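Local coordinates for protein ornithine cyclodeaminase (Methanococcus maripaludis S2, PDB 3C2Q) that catalyses the conversion of L-ornithine to L-proline with release of ammonia, using NAD(+) as cofactor, at residues P33-V38 / G83-P88; A52-Y57 / F76-H81; N39-E44 / E59-E64. All coordinates share one frame; numbering follows the deposited sequence.

Interaction 1 (P33-V38 / G83-P88); sequences PTHVKV and GIRVMP
Pro33 has no N-H to give, but its carbonyl O takes Met87 N at 2.9 Å. Next, Thr34 faces Val86 in a non-hydrogen-bonded pair. The two side chains run alongside each other, Thr34 OG1 lying 4.1 Å from Val86 CG1 while its polar bond goes to His32 O. His35 and Arg85 then form the hydrogen-bonded pair, with His35 N 2.8 Å from Arg85 O and Arg85 N returning a bond to His35 O. This antiparallel ladder, its short axes at 167°, adds strand 84-86 as an outermost strand of the chain's mixed sheet. On the other face from Thr34, the His35 ring swings back beside its own backbone N (chi1 -60°), which sets ND1 before the bent Arg85 chain. Arg85 NH2 reaches His35 ND1 at 2.8 Å and NE reaches it less directly at 3.2 Å; ring and guanidinium stand 72° apart, yet ND1 lies in the guanidinium plane. The nearby positive charge would probably disfavour a protonated imidazole. The selenomethionine Met87 lays its methyl over one ring face, CE 3.4 Å from the centroid of the His35 ring, a CH-pi contact. With an alanine in place of this histidine, the Arg85 guanidinium would probably lose its acceptor and be held less firmly, keeping its cation-pi contact with Trp42, and the Met87 methyl would lose the ring beneath it. Val36 returns to the face of Thr34, its CG1 4.2 Å from Ile84 CG2; both are beta-branched, which suits an extended strand. Lys37 N donates to Gly83 O, whose positive phi glycine tolerates easily; Lys37 NZ leads away to Ile8 O.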
loop_
_atom_site.group_PDB
_atom_site.type_symbol
_atom_site.label_atom_id
_atom_site.label_comp_id
_atom_site.label_asym_id
_atom_site.label_seq_id
_atom_site.Cartn_x
_atom_site.Cartn_y
_atom_site.Cartn_z
ATOM N N PRO B 33 5.841 27.716 -16.435
ATOM C CA PRO B 33 5.704 29.031 -17.079
ATOM C C PRO B 33 6.215 28.972 -18.501
ATOM O O PRO B 33 7.264 28.383 -18.786
ATOM C CB PRO B 33 6.567 29.985 -16.224
ATOM C CG PRO B 33 7.142 29.166 -15.099
ATOM C CD PRO B 33 6.570 27.767 -15.155
ATOM N N THR B 34 5.443 29.533 -19.413
ATOM C CA THR B 34 5.785 29.434 -20.844
ATOM C C THR B 34 5.747 30.853 -21.445
ATOM O O THR B 34 4.900 31.664 -21.047
ATOM C CB THR B 34 4.788 28.495 -21.569
ATOM O OG1 THR B 34 4.845 27.189 -20.958
ATOM C CG2 THR B 34 5.084 28.391 -23.108
ATOM N N HIS B 35 6.668 31.146 -22.370
ATOM C CA HIS B 35 6.614 32.410 -23.115
ATOM C C HIS B 35 6.426 32.092 -24.584
ATOM O O HIS B 35 6.858 31.028 -25.046
ATOM C CB HIS B 35 7.883 33.243 -22.911
ATOM C CG HIS B 35 8.149 33.617 -21.485
ATOM N ND1 HIS B 35 9.363 34.100 -21.062
ATOM C CD2 HIS B 35 7.369 33.561 -20.379
ATOM C CE1 HIS B 35 9.322 34.341 -19.763
ATOM N NE2 HIS B 35 8.124 34.012 -19.322
ATOM N N VAL B 36 5.743 32.984 -25.305
ATOM C CA VAL B 36 5.536 32.809 -26.747
ATOM C C VAL B 36 6.062 34.026 -27.548
ATOM O O VAL B 36 5.910 35.162 -27.131
ATOM C CB VAL B 36 4.055 32.572 -27.102
ATOM C CG1 VAL B 36 3.627 31.146 -26.700
ATOM C CG2 VAL B 36 3.142 33.641 -26.440
ATOM N N LYS B 37 6.686 33.771 -28.687
ATOM C CA LYS B 37 7.234 34.868 -29.486
ATOM C C LYS B 37 6.193 35.319 -30.493
ATOM O O LYS B 37 5.762 34.552 -31.364
ATOM C CB LYS B 37 8.523 34.456 -30.187
ATOM C CG LYS B 37 9.324 35.656 -30.710
ATOM C CD LYS B 37 10.672 35.244 -31.214
ATOM C CE LYS B 37 11.403 36.418 -31.857
ATOM N NZ LYS B 37 12.859 36.100 -31.968
ATOM N N VAL B 38 5.775 36.566 -30.327
ATOM C CA VAL B 38 4.725 37.160 -31.141
ATOM C C VAL B 38 5.193 38.553 -31.604
ATOM O O VAL B 38 5.575 39.397 -30.782
ATOM C CB VAL B 38 3.383 37.254 -30.356
ATOM C CG1 VAL B 38 2.288 37.900 -31.205
ATOM C CG2 VAL B 38 2.935 35.840 -29.853
ATOM N N GLY B 83 8.887 29.051 -31.534
ATOM C CA GLY B 83 8.593 30.341 -30.910
ATOM C C GLY B 83 8.037 30.196 -29.507
ATOM O O GLY B 83 7.238 31.028 -29.056
ATOM N N ILE B 84 8.442 29.121 -28.818
ATOM C CA ILE B 84 8.064 28.966 -27.399
ATOM C C ILE B 84 9.284 28.722 -26.527
ATOM O O ILE B 84 10.273 28.138 -26.975
ATOM C CB ILE B 84 6.988 27.859 -27.166
ATOM C CG1 ILE B 84 7.604 26.474 -27.178
ATOM C CG2 ILE B 84 5.879 27.906 -28.224
ATOM C CD1 ILE B 84 6.765 25.431 -26.440
ATOM N N ARG B 85 9.190 29.187 -25.284
ATOM C CA ARG B 85 10.236 29.040 -24.279
ATOM C C ARG B 85 9.564 28.572 -22.972
ATOM O O ARG B 85 8.706 29.273 -22.426
ATOM C CB ARG B 85 10.891 30.400 -24.111
ATOM C CG ARG B 85 12.004 30.524 -23.123
ATOM C CD ARG B 85 12.679 31.922 -23.315
ATOM N NE ARG B 85 11.907 33.061 -22.795
ATOM C CZ ARG B 85 12.199 34.345 -23.044
ATOM N NH1 ARG B 85 13.236 34.660 -23.810
ATOM N NH2 ARG B 85 11.467 35.323 -22.536
ATOM N N VAL B 86 9.929 27.376 -22.503
ATOM C CA VAL B 86 9.288 26.772 -21.322
ATOM C C VAL B 86 10.328 26.762 -20.208
ATOM O O VAL B 86 11.451 26.318 -20.431
ATOM C CB VAL B 86 8.821 25.315 -21.601
ATOM C CG1 VAL B 86 8.080 24.722 -20.365
ATOM C CG2 VAL B 86 7.910 25.227 -22.873
HETATM N N MSE B 87 9.959 27.245 -19.027
HETATM C CA MSE B 87 10.892 27.398 -17.892
HETATM C C MSE B 87 10.571 26.431 -16.756
HETATM O O MSE B 87 9.822 26.778 -15.861
HETATM C CB MSE B 87 10.788 28.809 -17.320
HETATM C CG MSE B 87 11.903 29.742 -17.725
HETATM SE SE MSE B 87 11.605 30.406 -19.542
HETATM C CE MSE B 87 9.700 30.911 -19.408
ATOM N N PRO B 88 11.120 25.209 -16.798
ATOM C CA PRO B 88 10.811 24.271 -15.710
ATOM C C PRO B 88 11.596 24.673 -14.455
ATOM O O PRO B 88 12.396 25.622 -14.526
ATOM C CB PRO B 88 11.269 22.924 -16.269
ATOM C CG PRO B 88 12.311 23.253 -17.275
ATOM C CD PRO B 88 12.027 24.628 -17.803
#

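Interaction 2 (A52-Y57 / F76-H81); sequences AVIVVY and FVLIGH
Leu78 lies beside Ile54 and points the same way, so the two aliphatic chains meet along their length. Its CB starts toward the partner strand, 3.7 Å from Ile54 O and close to Ile54 CB as well. From there CG stands opposite the backbone N (chi1 171°), and the branch divides so that CD2 turns toward the isoleucine. CD2 ends 3.8 Å from Ile54 CD1 and also packs on Ile54 CB, a fit for which a leucine fork and a long isoleucine arm are well shaped. Beneath these contacts the backbones are joined by two nearly straight bonds, Leu78 N to Ile54 O at 3.0 Å and Val56 N to Phe76 O at 2.9 Å. The short axes stand 126° apart, far from strict antiparallel, and water takes over where the strands diverge. One water accepts from Ile54 N and donates to Leu78 O; at the other end a second donates to Val56 O, 2.6 Å away, and accepts from Phe76 N. Phe76 also lays its CB 3.5 Å from Val56 O, which lies at the ring's edge, and then sends the ring outward, as the exposed setting allows. Among the short valine branches, Val53 CB lies 4.3 Å from Val77 CG1. In the sheet strand 53-57 lies between strands 76-79 and 62-66, and strand 76-79 has strand 12-15 on its other edge; Ile54 and Leu78 both rest on Val36 of strand 34-38, the sheet curling round to bring them together.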
loop_
_atom_site.group_PDB
_atom_site.type_symbol
_atom_site.label_atom_id
_atom_site.label_comp_id
_atom_site.label_asym_id
_atom_site.label_seq_id
_atom_site.Cartn_x
_atom_site.Cartn_y
_atom_site.Cartn_z
ATOM N N ALA B 52 -3.565 22.106 -21.286
ATOM C CA ALA B 52 -4.411 23.178 -21.768
ATOM C C ALA B 52 -3.776 23.800 -23.036
ATOM O O ALA B 52 -2.788 23.297 -23.573
ATOM C CB ALA B 52 -4.620 24.233 -20.673
ATOM N N VAL B 53 -4.370 24.875 -23.533
ATOM C CA VAL B 53 -3.819 25.462 -24.762
ATOM C C VAL B 53 -3.397 26.908 -24.532
ATOM O O VAL B 53 -3.797 27.559 -23.555
ATOM C CB VAL B 53 -4.778 25.353 -26.000
ATOM C CG1 VAL B 53 -5.120 23.912 -26.292
ATOM C CG2 VAL B 53 -6.015 26.145 -25.775
ATOM N N ILE B 54 -2.602 27.420 -25.452
ATOM C CA ILE B 54 -2.197 28.797 -25.319
ATOM C C ILE B 54 -2.955 29.652 -26.338
ATOM O O ILE B 54 -2.873 29.406 -27.557
ATOM C CB ILE B 54 -0.680 28.916 -25.446
ATOM C CG1 ILE B 54 -0.031 28.198 -24.232
ATOM C CG2 ILE B 54 -0.245 30.409 -25.554
ATOM C CD1 ILE B 54 1.491 28.274 -24.183
ATOM N N VAL B 55 -3.701 30.622 -25.827
ATOM C CA VAL B 55 -4.486 31.514 -26.679
ATOM C C VAL B 55 -3.734 32.852 -26.666
ATOM O O VAL B 55 -3.389 33.367 -25.602
ATOM C CB VAL B 55 -5.941 31.617 -26.179
ATOM C CG1 VAL B 55 -6.738 32.752 -26.862
ATOM C CG2 VAL B 55 -6.647 30.258 -26.369
ATOM N N VAL B 56 -3.458 33.361 -27.863
ATOM C CA VAL B 56 -2.715 34.614 -28.046
ATOM C C VAL B 56 -3.657 35.733 -28.542
ATOM O O VAL B 56 -4.558 35.496 -29.375
ATOM C CB VAL B 56 -1.539 34.398 -29.030
ATOM C CG1 VAL B 56 -0.698 35.664 -29.188
ATOM C CG2 VAL B 56 -0.664 33.233 -28.561
ATOM N N TYR B 57 -3.460 36.919 -27.979
ATOM C CA TYR B 57 -4.160 38.143 -28.361
ATOM C C TYR B 57 -3.076 39.098 -28.880
ATOM O O TYR B 57 -2.573 39.914 -28.130
ATOM C CB TYR B 57 -4.853 38.731 -27.142
ATOM C CG TYR B 57 -5.735 37.722 -26.430
ATOM C CD1 TYR B 57 -6.991 37.390 -26.937
ATOM C CD2 TYR B 57 -5.301 37.086 -25.260
ATOM C CE1 TYR B 57 -7.803 36.455 -26.293
ATOM C CE2 TYR B 57 -6.114 36.147 -24.605
ATOM C CZ TYR B 57 -7.355 35.841 -25.134
ATOM O OH TYR B 57 -8.172 34.925 -24.502
ATOM N N PHE B 76 -6.989 32.707 -31.370
ATOM C CA PHE B 76 -5.719 32.265 -31.964
ATOM C C PHE B 76 -5.002 31.307 -31.022
ATOM O O PHE B 76 -4.562 31.713 -29.956
ATOM C CB PHE B 76 -4.771 33.442 -32.235
ATOM C CG PHE B 76 -5.283 34.387 -33.281
ATOM C CD1 PHE B 76 -5.606 33.914 -34.556
ATOM C CD2 PHE B 76 -5.474 35.737 -32.987
ATOM C CE1 PHE B 76 -6.102 34.782 -35.548
ATOM C CE2 PHE B 76 -5.977 36.618 -33.977
ATOM C CZ PHE B 76 -6.288 36.124 -35.248
ATOM N N VAL B 77 -4.836 30.085 -31.488
ATOM C CA VAL B 77 -4.262 28.985 -30.701
ATOM C C VAL B 77 -2.840 28.742 -31.207
ATOM O O VAL B 77 -2.571 28.698 -32.424
ATOM C CB VAL B 77 -5.128 27.696 -30.840
ATOM C CG1 VAL B 77 -4.451 26.482 -30.141
ATOM C CG2 VAL B 77 -6.537 27.941 -30.287
ATOM N N LEU B 78 -1.924 28.640 -30.254
ATOM C CA LEU B 78 -0.552 28.282 -30.524
ATOM C C LEU B 78 -0.493 26.882 -31.121
ATOM O O LEU B 78 -1.037 25.920 -30.525
ATOM C CB LEU B 78 0.259 28.356 -29.219
ATOM C CG LEU B 78 1.702 27.812 -29.266
ATOM C CD1 LEU B 78 2.603 28.782 -29.999
ATOM C CD2 LEU B 78 2.234 27.612 -27.856
ATOM N N ILE B 79 0.170 26.776 -32.285
ATOM C CA ILE B 79 0.351 25.536 -33.015
ATOM C C ILE B 79 1.817 25.171 -33.043
ATOM O O ILE B 79 2.681 26.043 -33.227
ATOM C CB ILE B 79 -0.143 25.646 -34.493
ATOM C CG1 ILE B 79 -1.608 26.060 -34.562
ATOM C CG2 ILE B 79 0.081 24.341 -35.248
ATOM C CD1 ILE B 79 -2.583 25.240 -33.743
ATOM N N GLY B 80 2.087 23.876 -32.852
ATOM C CA GLY B 80 3.460 23.340 -32.825
ATOM C C GLY B 80 4.344 23.841 -31.694
ATOM O O GLY B 80 3.861 24.402 -30.697
ATOM N N HIS B 81 5.654 23.689 -31.871
ATOM C CA HIS B 81 6.603 23.976 -30.790
ATOM C C HIS B 81 7.607 25.102 -31.051
ATOM O O HIS B 81 8.462 25.377 -30.190
ATOM C CB HIS B 81 7.332 22.692 -30.364
ATOM C CG HIS B 81 6.432 21.658 -29.746
ATOM N ND1 HIS B 81 5.480 20.974 -30.470
ATOM C CD2 HIS B 81 6.361 21.178 -28.483
ATOM C CE1 HIS B 81 4.850 20.124 -29.675
ATOM N NE2 HIS B 81 5.362 20.233 -28.462
HETATM O O HOH W 1 -1.872 25.867 -27.792
HETATM O O HOH W 2 -7.109 35.405 -29.983
#

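Interaction 3 (N39-E44 / E59-E64); sequences NDEWIE and EEKRAE
A water gripped from two sides joins the backbones of Glu44 and Ala63: it donates to Glu44 O at 2.7 Å and accepts from Ala63 N at 3.0 Å. It fits because the parallel strands have not yet closed up, their short axes lying 6.1 Å apart and 41° from parallel; further along, Ala63 makes a direct backbone bond with Ala46. Ile43 packs beside this bridge. With chi1 at -62° its CG1 lies beside the backbone N and CG2 opposite it, and this CG2 methyl presses against the partner main chain, 3.6 Å from Arg62 CA; it also touches Ala63 CB, a residue small enough to let the isoleucine in. The outer arm ends in CD1, which comes within 3.6 Å of Lys61 C. Toward the surface, the extended Lys61 side chain crosses to Glu41 and presents NZ to both carboxylate oxygens, Glu41 OE1 being 3.3 Å from Lys61 NZ; each bond is weak, so the salt bridge is loose, between two long side chains at the edge of the contact. A tighter charged cluster lies on the other side of the second segment. Arg62 meets Glu60 side-on, NE at 2.7 Å and NH2 at 2.9 Å from the same oxygen, OE1, and both come from one face of the carboxylate. Arg62 NH1 makes a weak bond to Glu64 OE2, which also receives Tyr57 OH, and the guanidinium has a cation-pi contact with Tyr57. Lys61 and Arg62 both stand opposite that tyrosine, with Lys61 taking the positive phi: this is a G1 beta bulge, a feature common at the turn of tight beta hairpins, here the one joining strands 53-57 and 62-66.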
loop_
_atom_site.group_PDB
_atom_site.type_symbol
_atom_site.label_atom_id
_atom_site.label_comp_id
_atom_site.label_asym_id
_atom_site.label_seq_id
_atom_site.Cartn_x
_atom_site.Cartn_y
_atom_site.Cartn_z
ATOM N N ASN B 39 5.140 38.773 -32.919
ATOM C CA ASN B 39 5.622 40.029 -33.537
ATOM C C ASN B 39 6.976 40.393 -32.964
ATOM O O ASN B 39 7.166 41.490 -32.425
ATOM C CB ASN B 39 4.596 41.151 -33.361
ATOM C CG ASN B 39 3.306 40.896 -34.144
ATOM O OD1 ASN B 39 2.203 41.126 -33.637
ATOM N ND2 ASN B 39 3.437 40.403 -35.381
ATOM N N ASP B 40 7.878 39.409 -33.024
ATOM C CA ASP B 40 9.266 39.495 -32.533
ATOM C C ASP B 40 9.490 39.915 -31.073
ATOM O O ASP B 40 10.574 40.367 -30.721
ATOM C CB ASP B 40 10.122 40.353 -33.488
ATOM C CG ASP B 40 9.861 40.023 -34.953
ATOM O OD1 ASP B 40 10.252 38.922 -35.402
ATOM O OD2 ASP B 40 9.240 40.856 -35.645
ATOM N N GLU B 41 8.467 39.786 -30.232
ATOM C CA GLU B 41 8.618 40.011 -28.794
ATOM C C GLU B 41 8.157 38.766 -28.028
ATOM O O GLU B 41 7.204 38.103 -28.444
ATOM C CB GLU B 41 7.760 41.179 -28.325
ATOM C CG GLU B 41 8.085 42.539 -28.905
ATOM C CD GLU B 41 6.856 43.444 -28.892
ATOM O OE1 GLU B 41 6.351 43.739 -27.780
ATOM O OE2 GLU B 41 6.388 43.839 -29.997
ATOM N N TRP B 42 8.803 38.492 -26.897
ATOM C CA TRP B 42 8.366 37.415 -26.009
ATOM C C TRP B 42 7.233 37.904 -25.124
ATOM O O TRP B 42 7.343 38.930 -24.444
ATOM C CB TRP B 42 9.522 36.882 -25.174
ATOM C CG TRP B 42 10.502 36.109 -25.986
ATOM C CD1 TRP B 42 11.701 36.561 -26.454
ATOM C CD2 TRP B 42 10.372 34.755 -26.448
ATOM N NE1 TRP B 42 12.330 35.577 -27.175
ATOM C CE2 TRP B 42 11.538 34.456 -27.189
ATOM C CE3 TRP B 42 9.385 33.767 -26.305
ATOM C CZ2 TRP B 42 11.761 33.201 -27.775
ATOM C CZ3 TRP B 42 9.599 32.518 -26.881
ATOM C CH2 TRP B 42 10.781 32.243 -27.619
ATOM N N ILE B 43 6.123 37.181 -25.176
ATOM C CA ILE B 43 4.978 37.468 -24.348
ATOM C C ILE B 43 4.899 36.387 -23.261
ATOM O O ILE B 43 5.015 35.213 -23.565
ATOM C CB ILE B 43 3.664 37.431 -25.166
ATOM C CG1 ILE B 43 3.670 38.500 -26.276
ATOM C CG2 ILE B 43 2.465 37.657 -24.236
ATOM C CD1 ILE B 43 2.348 38.575 -27.018
ATOM N N GLU B 44 4.684 36.784 -22.015
ATOM C CA GLU B 44 4.550 35.802 -20.926
ATOM C C GLU B 44 3.132 35.259 -20.926
ATOM O O GLU B 44 2.181 36.018 -20.776
ATOM C CB GLU B 44 4.875 36.435 -19.578
ATOM C CG GLU B 44 6.211 37.200 -19.574
ATOM C CD GLU B 44 6.727 37.515 -18.155
ATOM O OE1 GLU B 44 6.012 37.226 -17.154
ATOM O OE2 GLU B 44 7.864 38.037 -18.054
ATOM N N GLU B 59 -2.782 41.746 -30.661
ATOM C CA GLU B 59 -3.052 43.197 -30.572
ATOM C C GLU B 59 -2.990 43.728 -29.150
ATOM O O GLU B 59 -2.761 44.930 -28.929
ATOM C CB GLU B 59 -4.424 43.526 -31.174
ATOM C CG GLU B 59 -4.388 44.039 -32.622
ATOM C CD GLU B 59 -4.537 42.959 -33.710
ATOM O OE1 GLU B 59 -3.814 41.938 -33.631
ATOM O OE2 GLU B 59 -5.360 43.151 -34.666
ATOM N N GLU B 60 -3.186 42.833 -28.178
ATOM C CA GLU B 60 -3.082 43.197 -26.772
ATOM C C GLU B 60 -1.699 42.875 -26.194
ATOM O O GLU B 60 -1.417 43.200 -25.042
ATOM C CB GLU B 60 -4.219 42.543 -25.972
ATOM C CG GLU B 60 -5.603 42.879 -26.524
ATOM C CD GLU B 60 -6.746 42.092 -25.878
ATOM O OE1 GLU B 60 -6.813 42.016 -24.621
ATOM O OE2 GLU B 60 -7.603 41.567 -26.637
ATOM N N LYS B 61 -0.829 42.281 -27.011
ATOM C CA LYS B 61 0.474 41.769 -26.548
ATOM C C LYS B 61 0.321 40.951 -25.241
ATOM O O LYS B 61 1.023 41.164 -24.249
ATOM C CB LYS B 61 1.504 42.894 -26.383
ATOM C CG LYS B 61 1.804 43.618 -27.691
ATOM C CD LYS B 61 2.584 44.876 -27.461
ATOM C CE LYS B 61 3.103 45.381 -28.808
ATOM N NZ LYS B 61 4.333 46.208 -28.638
ATOM N N ARG B 62 -0.640 40.038 -25.268
ATOM C CA ARG B 62 -0.845 39.108 -24.164
ATOM C C ARG B 62 -1.226 37.721 -24.670
ATOM O O ARG B 62 -1.601 37.548 -25.834
ATOM C CB ARG B 62 -1.843 39.658 -23.129
ATOM C CG ARG B 62 -3.267 39.800 -23.600
ATOM C CD ARG B 62 -4.161 40.320 -22.468
ATOM N NE ARG B 62 -5.555 40.410 -22.913
ATOM C CZ ARG B 62 -6.471 39.448 -22.780
ATOM N NH1 ARG B 62 -6.169 38.294 -22.173
ATOM N NH2 ARG B 62 -7.699 39.646 -23.252
ATOM N N ALA B 63 -1.077 36.728 -23.788
ATOM C CA ALA B 63 -1.483 35.363 -24.080
ATOM C C ALA B 63 -1.878 34.731 -22.746
ATOM O O ALA B 63 -1.414 35.159 -21.691
ATOM C CB ALA B 63 -0.361 34.573 -24.769
ATOM N N GLU B 64 -2.781 33.761 -22.806
ATOM C CA GLU B 64 -3.208 33.068 -21.599
ATOM C C GLU B 64 -3.390 31.561 -21.863
ATOM O O GLU B 64 -3.565 31.117 -23.011
ATOM C CB GLU B 64 -4.457 33.718 -20.996
ATOM C CG GLU B 64 -5.712 33.478 -21.770
ATOM C CD GLU B 64 -6.898 34.059 -21.046
ATOM O OE1 GLU B 64 -7.372 33.466 -20.041
ATOM O OE2 GLU B 64 -7.341 35.141 -21.466
HETATM O O HOH W 3 0.261 37.775 -21.278
#

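Overall arrangement
All three contacts belong to one mixed sheet, in the domain that stands apart from the Rossmann fold and its predicted NAD(+) sites. Their centres form a near-equilateral triangle, interaction 3 lying about 10 Å from interaction 1 and the other centres about 11 Å apart. Along the chain, interactions 2 and 3 both fall inside the loop closed by interaction 1, and their segments alternate. Strand 34-38 passes directly into strand 41-46, linking interactions 1 and 3, whereas neighbouring strands 53-57 and 62-66 link 2 and 3. Val36, Val38, Ile54, Val56 and Leu78 pack between interactions 1 and 2, so distant strands of the curled sheet share one apolar interior.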